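Local coordinates for protein lysine specific cysteine protease (Porphyromonas gingivalis, PDB 3M1H) that cleaves proteins after lysine and may act as a secreted virulence factor, the piece here being its K3 cleaved adhesin domain, a calcium-binding beta jelly roll, at residues I48-A53 with N66-P71; N113-E118 with Q147-T152. One frame throughout, in Å; residues are numbered along the deposited sequence. Where two conformers were deposited one is given.

How the interactions relate
Both interactions join the two antiparallel sheets of the same jelly-roll sandwich, but at different depths. Interaction 1 packs strand 50-53 against strand 65-69 across the sandwich, its centre about 5 Å from that of the chain, and all of its touching residues are buried. Interaction 2 has its centre about 15 Å from that of the chain, where strand 116-119, outermost in its sheet, comes close to the end of strand 142-148 and the turn that follows. The two contact centres are about 17 Å apart. Chemistry follows place: the inner contact mixes methyl packing with a side-chain hydrogen bond tied to calcium, whereas the outer one rests on apolar contacts gathered round one leucine methyl.

Interaction 1: I48-A53 with N66-P71; sequences ICVSSA and NYLVTP. With CA (calcium ion), chain E; CA (calcium ion), chain F.
Val50 and Leu68 meet tip to tip between the two sheets of the beta jelly roll, CG1 of Val50 lying 3.7 Å from CD2 of Leu68. Strand 50-53 belongs to one sheet and strand 65-69 to the other, so branched aliphatic side chains suit these inward-facing positions. Leu68 extends with CG anti to the backbone N (chi1 177°), which carries CD2 toward Val50, and it also packs on Leu170 of strand 167-177.

The polar contact lies two residues along each strand. Asn66 ND2 donates to Ser52 OG at 2.8 Å, with an N-H...O angle of 156° and the hydroxyl oxygen close to the amide plane. The same hydroxyl is also hydrogen-bonded to His159 ND1, its strongest polar partner, so the small serine keeps its buried oxygen satisfied by two partners. A water adds a bridge, donating to Ala53 O and accepting from Asn66 ND2 at 3.1 Å.

Metal binding brings both segments into calcium sites. The amide of Asn66 works at both ends: while ND2 grips the opposite sheet, OD1 binds a calcium ion shared with Asp22, Asp24, Asp26 and Asn28, and the ion probably polarises the amide and strengthens its N-H as a donor. At the far end of 48-53, a second calcium, also held by Asp9, Glu11, Ser46 and Asp171, takes the backbone oxygen of Ile48 at 2.3 Å.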
loop_
_atom_site.group_PDB
_atom_site.type_symbol
_atom_site.label_atom_id
_atom_site.label_comp_id
_atom_site.label_asym_id
_atom_site.label_seq_id
_atom_site.Cartn_x
_atom_site.Cartn_y
_atom_site.Cartn_z
ATOM N N ILE A 48 -2.531 10.240 9.313
ATOM C CA ILE A 48 -2.576 9.938 7.871
ATOM C C ILE A 48 -1.954 8.594 7.545
ATOM O O ILE A 48 -0.895 8.239 8.048
ATOM C CB ILE A 48 -1.822 10.993 7.026
ATOM C CG1 ILE A 48 -2.188 12.412 7.460
ATOM C CG2 ILE A 48 -2.032 10.739 5.511
ATOM C CD1 ILE A 48 -3.597 12.658 7.441
ATOM N N CYS A 49 -2.603 7.883 6.628
ATOM C CA CYS A 49 -2.013 6.749 5.955
ATOM C C CYS A 49 -2.367 6.811 4.468
ATOM O O CYS A 49 -3.170 7.665 4.043
ATOM C CB CYS A 49 -2.497 5.441 6.592
ATOM S SG CYS A 49 -4.282 5.145 6.443
ATOM N N VAL A 50 -1.752 5.929 3.664
ATOM C CA VAL A 50 -1.953 5.934 2.232
ATOM C C VAL A 50 -2.721 4.681 1.892
ATOM O O VAL A 50 -2.462 3.636 2.498
ATOM C CB VAL A 50 -0.625 6.079 1.468
ATOM C CG1 VAL A 50 0.308 4.869 1.701
ATOM C CG2 VAL A 50 -0.883 6.351 -0.020
ATOM N N SER A 51 -3.678 4.818 0.955
ATOM C CA SER A 51 -4.719 3.792 0.777
ATOM C C SER A 51 -5.027 3.570 -0.690
ATOM O O SER A 51 -4.921 4.492 -1.503
ATOM C CB SER A 51 -5.990 4.237 1.503
ATOM O OG SER A 51 -5.684 4.641 2.847
ATOM N N SER A 52 -5.444 2.343 -1.013
ATOM C CA SER A 52 -5.864 2.000 -2.376
ATOM C C SER A 52 -7.162 1.178 -2.324
ATOM O O SER A 52 -7.320 0.353 -1.459
ATOM C CB SER A 52 -4.752 1.292 -3.100
ATOM O OG SER A 52 -5.117 0.803 -4.418
ATOM N N ALA A 53 -8.065 1.452 -3.270
ATOM C CA ALA A 53 -9.425 0.895 -3.240
ATOM C C ALA A 53 -9.650 -0.273 -4.166
ATOM O O ALA A 53 -9.281 -0.240 -5.336
ATOM C CB ALA A 53 -10.457 1.987 -3.589
ATOM N N ASN A 66 -2.576 -0.808 -8.862
ATOM C CA ASN A 66 -2.003 0.457 -8.411
ATOM C C ASN A 66 -0.686 0.215 -7.710
ATOM O O ASN A 66 -0.614 -0.560 -6.765
ATOM C CB ASN A 66 -2.944 1.142 -7.428
ATOM C CG ASN A 66 -4.292 1.492 -8.000
ATOM O OD1 ASN A 66 -4.480 1.590 -9.228
ATOM N ND2 ASN A 66 -5.261 1.696 -7.105
ATOM N N TYR A 67 0.355 0.925 -8.134
ATOM C CA TYR A 67 1.670 0.880 -7.458
ATOM C C TYR A 67 1.958 2.172 -6.735
ATOM O O TYR A 67 1.583 3.262 -7.176
ATOM C CB TYR A 67 2.835 0.650 -8.425
ATOM C CG TYR A 67 2.757 -0.579 -9.303
ATOM C CD1 TYR A 67 3.689 -1.587 -9.167
ATOM C CD2 TYR A 67 1.809 -0.709 -10.328
ATOM C CE1 TYR A 67 3.681 -2.716 -10.009
ATOM C CE2 TYR A 67 1.794 -1.847 -11.166
ATOM C CZ TYR A 67 2.735 -2.839 -10.989
ATOM O OH TYR A 67 2.789 -3.977 -11.792
ATOM N N LEU A 68 2.649 1.993 -5.621
ATOM C CA LEU A 68 3.262 3.084 -4.838
ATOM C C LEU A 68 4.739 2.757 -4.739
ATOM O O LEU A 68 5.099 1.744 -4.158
ATOM C CB LEU A 68 2.617 3.179 -3.460
ATOM C CG LEU A 68 3.219 4.236 -2.519
ATOM C CD1 LEU A 68 2.948 5.648 -3.037
ATOM C CD2 LEU A 68 2.657 4.069 -1.090
ATOM N N VAL A 69 5.581 3.616 -5.325
ATOM C CA VAL A 69 7.015 3.365 -5.486
ATOM C C VAL A 69 7.821 4.375 -4.655
ATOM O O VAL A 69 7.522 5.568 -4.643
ATOM C CB VAL A 69 7.426 3.407 -6.968
ATOM C CG1 VAL A 69 8.888 2.908 -7.097
ATOM C CG2 VAL A 69 6.461 2.551 -7.844
ATOM N N THR A 70 8.804 3.868 -3.932
ATOM C CA THR A 70 9.699 4.700 -3.151
ATOM C C THR A 70 10.550 5.586 -4.048
ATOM O O THR A 70 10.702 5.336 -5.245
ATOM C CB THR A 70 10.673 3.827 -2.309
ATOM O OG1 THR A 70 11.540 3.082 -3.170
ATOM C CG2 THR A 70 9.914 2.873 -1.393
ATOM N N PRO A 71 11.188 6.602 -3.453
ATOM C CA PRO A 71 12.253 7.241 -4.187
ATOM C C PRO A 71 13.448 6.284 -4.374
ATOM O O PRO A 71 13.448 5.186 -3.814
ATOM C CB PRO A 71 12.672 8.384 -3.246
ATOM C CG PRO A 71 11.745 8.377 -2.091
ATOM C CD PRO A 71 11.126 7.033 -2.057
HETATM CA CA CA E . -6.094 2.411 -10.728
HETATM CA CA CA F . 0.969 7.985 9.386
HETATM O O HOH W 1 -8.353 1.867 -6.769
HETATM O O HOH W 2 -7.808 1.459 -9.391
HETATM O O HOH W 3 2.675 7.583 10.989
#

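Interaction 2: N113-E118 with Q147-T152; sequences NALLEE and QLPAGT
Leu115 reaches the 147-152 segment through one methyl group, CD1, which lies 3.8 Å from CD2 of Leu148. The two leucine side chains cross at about a right angle, so they meet through these methyls rather than along their lengths. Leu115 CD1 also lies 3.7 Å from Gln147 O. Pro149 CD is farther from it, and its ring adds apolar surface at the exposed margin. With CG anti to its carbonyl carbon (chi1 -55°) and an extended second torsion, Leu115 carries CD1 to this spot.

Leu115 also packs against Val146 and Ala101, while Leu148 packs on Leu75 and Val155; a leucine suits both, partly exposed Leu115 and buried Leu148, because the neighbours of each are largely apolar. Here the edge of one sheet of the jelly-roll sandwich meets the end of a strand from the other. Leu115 stands at a classic beta bulge: it and Leu116 both face Val99 of the neighbouring strand 96-102.

On the other side, the chain beyond Leu148 folds into a type II turn from Pro149 to Thr152. Gly151 occupies the position with positive phi, readily adopted without a side chain. Pro149 O accepts two bonds from Thr152, one of them from its backbone N at 3.1 Å. The other comes from Thr152 OG1, 2.7 Å from Pro149 O and tilted 17° from the carbonyl plane.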
loop_
_atom_site.group_PDB
_atom_site.type_symbol
_atom_site.label_atom_id
_atom_site.label_comp_id
_atom_site.label_asym_id
_atom_site.label_seq_id
_atom_site.Cartn_x
_atom_site.Cartn_y
_atom_site.Cartn_z
ATOM N N ASN A 113 8.657 -10.814 -9.701
ATOM C CA ASN A 113 9.150 -11.621 -8.584
ATOM C C ASN A 113 8.869 -10.898 -7.266
ATOM O O ASN A 113 9.738 -10.227 -6.714
ATOM C CB ASN A 113 10.655 -11.929 -8.731
ATOM C CG ASN A 113 11.243 -12.615 -7.505
ATOM O OD1 ASN A 113 10.583 -13.433 -6.867
ATOM N ND2 ASN A 113 12.484 -12.271 -7.165
ATOM N N ALA A 114 7.644 -11.008 -6.786
ATOM C CA ALA A 114 7.285 -10.412 -5.494
ATOM C C ALA A 114 8.143 -10.992 -4.369
ATOM O O ALA A 114 8.355 -12.217 -4.292
ATOM C CB ALA A 114 5.824 -10.643 -5.191
ATOM N N LEU A 115 8.653 -10.109 -3.515
ATOM C CA LEU A 115 9.293 -10.481 -2.260
ATOM C C LEU A 115 8.286 -10.926 -1.184
ATOM O O LEU A 115 8.640 -11.721 -0.292
ATOM C CB LEU A 115 10.148 -9.321 -1.755
ATOM C CG LEU A 115 11.205 -8.769 -2.705
ATOM C CD1 LEU A 115 11.964 -7.648 -2.026
ATOM C CD2 LEU A 115 12.149 -9.885 -3.143
ATOM N N LEU A 116 7.072 -10.379 -1.249
ATOM C CA LEU A 116 5.963 -10.658 -0.366
ATOM C C LEU A 116 4.693 -10.465 -1.180
ATOM O O LEU A 116 4.545 -9.477 -1.912
ATOM C CB LEU A 116 5.974 -9.740 0.864
ATOM C CG LEU A 116 4.748 -9.796 1.777
ATOM C CD1 LEU A 116 4.644 -11.156 2.434
ATOM C CD2 LEU A 116 4.761 -8.732 2.888
ATOM N N GLU A 117 3.779 -11.430 -1.078
ATOM C CA GLU A 117 2.489 -11.320 -1.712
ATOM C C GLU A 117 1.488 -11.990 -0.799
ATOM O O GLU A 117 1.675 -13.138 -0.363
ATOM C CB GLU A 117 2.482 -11.974 -3.102
ATOM C CG GLU A 117 1.103 -11.971 -3.761
ATOM C CD GLU A 117 1.139 -12.340 -5.249
ATOM O OE1 GLU A 117 2.249 -12.541 -5.789
ATOM O OE2 GLU A 117 0.046 -12.425 -5.871
ATOM N N GLU A 118 0.432 -11.273 -0.475
ATOM C CA GLU A 118 -0.575 -11.845 0.398
ATOM C C GLU A 118 -1.959 -11.229 0.236
ATOM O O GLU A 118 -2.178 -10.178 -0.404
ATOM C CB GLU A 118 -0.118 -11.847 1.865
ATOM C CG GLU A 118 0.033 -10.530 2.468
ATOM C CD GLU A 118 0.540 -10.524 3.939
ATOM O OE1 GLU A 118 1.088 -11.517 4.481
ATOM O OE2 GLU A 118 0.389 -9.460 4.544
ATOM N N GLN A 147 13.114 -8.578 3.485
ATOM C CA GLN A 147 14.518 -8.361 3.219
ATOM C C GLN A 147 14.750 -7.925 1.776
ATOM O O GLN A 147 14.144 -8.484 0.867
ATOM C CB GLN A 147 15.324 -9.632 3.538
ATOM C CG GLN A 147 15.096 -10.162 4.957
ATOM C CD GLN A 147 15.420 -9.136 6.064
ATOM O OE1 GLN A 147 16.259 -8.262 5.894
ATOM N NE2 GLN A 147 14.716 -9.250 7.206
ATOM N N LEU A 148 15.590 -6.923 1.601
ATOM C CA LEU A 148 15.856 -6.292 0.304
ATOM C C LEU A 148 17.260 -6.659 -0.192
ATOM O O LEU A 148 18.246 -6.450 0.499
ATOM C CB LEU A 148 15.722 -4.760 0.358
ATOM C CG LEU A 148 14.390 -4.198 0.859
ATOM C CD1 LEU A 148 14.470 -2.691 0.971
ATOM C CD2 LEU A 148 13.183 -4.663 0.017
ATOM N N PRO A 149 17.361 -7.195 -1.420
ATOM C CA PRO A 149 18.684 -7.602 -1.883
ATOM C C PRO A 149 19.597 -6.449 -2.176
ATOM O O PRO A 149 19.158 -5.338 -2.455
ATOM C CB PRO A 149 18.388 -8.388 -3.174
ATOM C CG PRO A 149 17.116 -7.909 -3.608
ATOM C CD PRO A 149 16.314 -7.551 -2.381
ATOM N N ALA A 150 20.892 -6.713 -2.144
ATOM C CA ALA A 150 21.891 -5.735 -2.533
ATOM C C ALA A 150 21.594 -5.208 -3.952
ATOM O O ALA A 150 21.186 -5.970 -4.816
ATOM C CB ALA A 150 23.322 -6.383 -2.463
ATOM N N GLY A 151 21.749 -3.904 -4.139
ATOM C CA GLY A 151 21.464 -3.258 -5.400
ATOM C C GLY A 151 20.013 -2.887 -5.625
ATOM O O GLY A 151 19.705 -2.374 -6.687
ATOM N N THR A 152 19.138 -3.119 -4.648
ATOM C CA THR A 152 17.761 -2.629 -4.742
ATOM C C THR A 152 17.790 -1.119 -4.824
ATOM O O THR A 152 18.377 -0.441 -3.962
ATOM C CB THR A 152 16.928 -3.066 -3.518
ATOM O OG1 THR A 152 16.761 -4.482 -3.479
ATOM C CG2 THR A 152 15.557 -2.405 -3.550
#